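Local coordinates for protein ArCE4A (Arthrobacter sp. AW19M34-1, PDB 5LFZ) that probably removes acetyl groups from N-acetylated sugars, as a metal-dependent carbohydrate esterase family 4 polysaccharide deacetylase of marine origin, at residues Cys26-Phe31 against Asp201-Gly206; Ser188-His191 against Thr196-Thr199. All blocks are in the same frame, centred on the assembly; numbering follows the deposited sequence.

Interaction 1. Residues Cys26-Phe31 against Asp201-Gly206; sequences CVALTF and DQLFAG
Leu203 lays its two methyl groups over the start of strand 26-32, one against Cys26 and the other against Ala28. The strand belongs to the parallel sheet of the NodB-type fold, a distorted (beta/alpha) barrel, and Leu203 comes from the short helix 200-203, far along the chain. Cys26 and Ala28, two residues apart, both turn their CB atoms toward that helix, and each branch of the leucine takes one of the two. With CG anti to the backbone N (chi1 -177°), the isobutyl group points at the strand, which lets CD1 reach Cys26 and CD2 reach Ala28. The contact is wholly apolar and its three touching residues are buried. Helix 200-203 thus meets the face of the strand turned away from helix 177-192, against which Leu29 packs. Leu203 also touches Ile169 of strand 168-173, so it bears on two strands of the sheet. The sulfur of Cys26 forms a disulfide with Cys21, which ties this strand to the chain just before it; its CB is what the leucine meets. The CD1 methyl of Leu203 stands 3.7 Å from CB of Cys26. CD2 of Leu203 lies 3.9 Å from CB of Ala28.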
# COMPACT_ATOMS: atom_id res chain seq x y z
N CYS A 26 -5.25 -13.94 -7.12
CA CYS A 26 -4.39 -12.81 -6.81
C CYS A 26 -4.51 -12.27 -5.39
O CYS A 26 -5.58 -12.29 -4.78
CB CYS A 26 -4.67 -11.65 -7.77
SG CYS A 26 -4.24 -11.96 -9.50
N VAL A 27 -3.38 -11.80 -4.87
CA VAL A 27 -3.31 -11.12 -3.59
C VAL A 27 -2.41 -9.89 -3.75
O VAL A 27 -1.41 -9.96 -4.47
CB VAL A 27 -2.75 -12.06 -2.50
CG1 VAL A 27 -2.32 -11.28 -1.27
CG2 VAL A 27 -3.78 -13.12 -2.12
N ALA A 28 -2.77 -8.78 -3.12
CA ALA A 28 -1.91 -7.60 -3.13
C ALA A 28 -1.30 -7.34 -1.76
O ALA A 28 -2.02 -7.04 -0.80
CB ALA A 28 -2.68 -6.38 -3.61
N LEU A 29 0.02 -7.46 -1.66
CA LEU A 29 0.75 -7.05 -0.46
C LEU A 29 0.86 -5.54 -0.45
O LEU A 29 1.28 -4.95 -1.44
CB LEU A 29 2.15 -7.66 -0.42
CG LEU A 29 2.28 -9.18 -0.42
CD1 LEU A 29 3.74 -9.57 -0.20
CD2 LEU A 29 1.38 -9.77 0.64
N THR A 30 0.46 -4.90 0.65
CA THR A 30 0.55 -3.45 0.74
C THR A 30 1.24 -3.03 2.03
O THR A 30 1.13 -3.70 3.07
CB THR A 30 -0.84 -2.77 0.62
OG1 THR A 30 -1.63 -3.04 1.78
CG2 THR A 30 -1.59 -3.25 -0.63
N PHE A 31 1.98 -1.93 1.96
CA PHE A 31 2.76 -1.43 3.09
C PHE A 31 2.49 0.04 3.32
O PHE A 31 2.68 0.85 2.41
CB PHE A 31 4.26 -1.65 2.85
CG PHE A 31 4.65 -3.09 2.70
CD1 PHE A 31 4.94 -3.87 3.82
CD2 PHE A 31 4.74 -3.67 1.45
CE1 PHE A 31 5.31 -5.18 3.67
CE2 PHE A 31 5.10 -4.99 1.30
CZ PHE A 31 5.39 -5.75 2.41
N ASP A 201 -2.99 -2.01 -8.75
CA ASP A 201 -3.42 -1.72 -10.12
C ASP A 201 -3.80 -3.01 -10.85
O ASP A 201 -4.88 -3.11 -11.42
CB ASP A 201 -2.32 -0.99 -10.87
CG ASP A 201 -2.81 -0.37 -12.15
OD1 ASP A 201 -3.26 0.79 -12.12
OD2 ASP A 201 -2.76 -1.06 -13.19
N GLN A 202 -2.90 -3.99 -10.81
CA GLN A 202 -3.15 -5.28 -11.44
C GLN A 202 -4.36 -5.99 -10.83
O GLN A 202 -5.15 -6.61 -11.54
CB GLN A 202 -1.93 -6.19 -11.32
CG GLN A 202 -0.66 -5.65 -11.95
CD GLN A 202 0.53 -6.57 -11.70
OE1 GLN A 202 1.10 -6.57 -10.61
NE2 GLN A 202 0.89 -7.36 -12.70
N LEU A 203 -4.48 -5.89 -9.50
CA LEU A 203 -5.55 -6.56 -8.78
C LEU A 203 -6.91 -6.08 -9.25
O LEU A 203 -7.84 -6.88 -9.40
CB LEU A 203 -5.40 -6.32 -7.27
CG LEU A 203 -6.44 -7.03 -6.40
CD1 LEU A 203 -6.25 -8.53 -6.47
CD2 LEU A 203 -6.36 -6.54 -4.98
N PHE A 204 -7.04 -4.79 -9.52
CA PHE A 204 -8.31 -4.22 -9.94
C PHE A 204 -8.42 -4.02 -11.44
O PHE A 204 -9.40 -3.45 -11.93
CB PHE A 204 -8.56 -2.88 -9.24
CG PHE A 204 -8.93 -3.02 -7.79
CD1 PHE A 204 -10.24 -3.26 -7.41
CD2 PHE A 204 -7.96 -2.93 -6.80
CE1 PHE A 204 -10.58 -3.39 -6.08
CE2 PHE A 204 -8.29 -3.06 -5.47
CZ PHE A 204 -9.61 -3.30 -5.10
N ALA A 205 -7.41 -4.48 -12.18
CA ALA A 205 -7.41 -4.33 -13.64
C ALA A 205 -8.62 -5.02 -14.27
O ALA A 205 -8.83 -6.22 -14.08
CB ALA A 205 -6.12 -4.89 -14.22
N GLY A 206 -9.41 -4.25 -15.01
CA GLY A 206 -10.58 -4.79 -15.68
C GLY A 206 -11.88 -4.49 -14.96
O GLY A 206 -12.95 -4.50 -15.57

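Interaction 2. Residues Ser188-His191 against Thr196-Thr199; sequences SKLH and TLVT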
# COMPACT_ATOMS: atom_id res chain seq x y z
N SER A 188 6.93 -16.60 0.51
CA SER A 188 7.08 -18.04 0.30
C SER A 188 5.78 -18.78 0.59
O SER A 188 5.34 -19.61 -0.20
CB SER A 188 8.19 -18.60 1.19
OG SER A 188 9.45 -18.10 0.79
N LYS A 189 5.16 -18.46 1.72
CA LYS A 189 3.94 -19.15 2.12
C LYS A 189 2.74 -18.78 1.24
O LYS A 189 1.91 -19.64 0.95
CB LYS A 189 3.62 -18.87 3.59
CG LYS A 189 4.47 -19.71 4.54
CD LYS A 189 4.17 -19.40 6.00
CE LYS A 189 4.99 -20.28 6.92
NZ LYS A 189 4.58 -21.71 6.84
N LEU A 190 2.65 -17.52 0.81
CA LEU A 190 1.55 -17.14 -0.07
C LEU A 190 1.69 -17.83 -1.43
O LEU A 190 0.71 -18.30 -2.00
CB LEU A 190 1.47 -15.62 -0.23
CG LEU A 190 0.91 -14.88 0.99
CD1 LEU A 190 1.11 -13.38 0.83
CD2 LEU A 190 -0.56 -15.22 1.21
N HIS A 191 2.92 -17.90 -1.93
CA HIS A 191 3.19 -18.66 -3.15
C HIS A 191 2.83 -20.13 -2.97
O HIS A 191 2.19 -20.73 -3.83
CB HIS A 191 4.65 -18.53 -3.56
CG HIS A 191 4.97 -17.25 -4.27
ND1 HIS A 191 6.26 -16.78 -4.41
CD2 HIS A 191 4.17 -16.34 -4.87
CE1 HIS A 191 6.24 -15.64 -5.08
NE2 HIS A 191 4.98 -15.35 -5.37
N THR A 196 -0.83 -15.58 -6.53
CA THR A 196 0.04 -14.76 -7.35
C THR A 196 0.01 -13.36 -6.76
O THR A 196 -1.05 -12.83 -6.47
CB THR A 196 -0.41 -14.74 -8.82
OG1 THR A 196 -0.25 -16.05 -9.38
CG2 THR A 196 0.40 -13.73 -9.64
N LEU A 197 1.19 -12.78 -6.53
CA LEU A 197 1.28 -11.51 -5.83
C LEU A 197 1.35 -10.38 -6.85
O LEU A 197 2.16 -10.42 -7.77
CB LEU A 197 2.49 -11.49 -4.90
CG LEU A 197 2.55 -12.71 -3.97
CD1 LEU A 197 3.77 -12.69 -3.07
CD2 LEU A 197 1.31 -12.80 -3.12
N VAL A 198 0.47 -9.39 -6.70
CA VAL A 198 0.31 -8.35 -7.70
C VAL A 198 0.24 -6.96 -7.07
O VAL A 198 0.04 -6.84 -5.87
CB VAL A 198 -0.97 -8.55 -8.55
CG1 VAL A 198 -0.92 -9.88 -9.31
CG2 VAL A 198 -2.22 -8.45 -7.68
N THR A 199 0.38 -5.92 -7.89
CA THR A 199 0.15 -4.56 -7.41
C THR A 199 -1.35 -4.32 -7.33
O THR A 199 -2.13 -5.08 -7.89
CB THR A 199 0.79 -3.51 -8.32
OG1 THR A 199 0.20 -3.59 -9.62
CG2 THR A 199 2.30 -3.72 -8.42
O HOH W 1 3.64 -13.86 -7.47
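With CG beside its own backbone N and anti to the carbonyl carbon (chi1 -52°), and with an extended second torsion of 179°, Leu197 sends its methyls out to helix 177-192, where Leu190 and His191 receive one each. The branches divide the work. CD2 of Leu197 meets Leu190, 4.0 Å from CD1 of Leu190 and equally near its CB, the two side chains lying at about a right angle. CD1 of Leu197 goes to the imidazole instead, 3.7 Å from NE2 of His191, approaching the ring obliquely; CG of Leu197 follows at 3.9 Å from the same NE2. This is the second half of a beta-alpha-beta crossover in the NodB homology fold, from strand 168-173 through helix 177-192 to strand 196-197, with strand 26-32 between the two: the helix ends, a short loop turns the chain, and strand 196-197 enters the parallel sheet, its leucine facing back to the helix just left. Leu190 also packs on Leu29 of strand 26-32, and Thr51 touches both His191 and Leu197. Cut back to an alanine, Leu197 would lose CG and both methyls, which would probably open a gap beside Leu190 and strip the methyl from beside NE2 of His191, leaving the ring freer to turn. His191 is exposed, whereas the two leucines are buried. A water adds a polar link next to the methyls: it accepts a hydrogen bond from the backbone N of Leu197 at 2.8 Å and is hydrogen-bonded to NE2 of His191 at 2.9 Å.

How the interactions relate
Both interactions draw on the same parallel sheet, in which strands 26-32 and 196-197 are neighbours, and interaction 2 is nested along the chain inside the loop closed by interaction 1. Segments 26-31 and 196-199 are joined directly: Val27 N lies 3.0 Å from Thr196 O, and Val27 O is as close to Val198 N, both probable hydrogen bonds. Interaction 1 joins the sheet to the short helix that follows strand 196-197, with Thr199 at its N-cap; interaction 2 joins it to the helix that precedes. The residues that touch in interaction 1 are all buried. Interaction 2 runs from a buried leucine pair to an exposed histidine, where a water enters the chemistry.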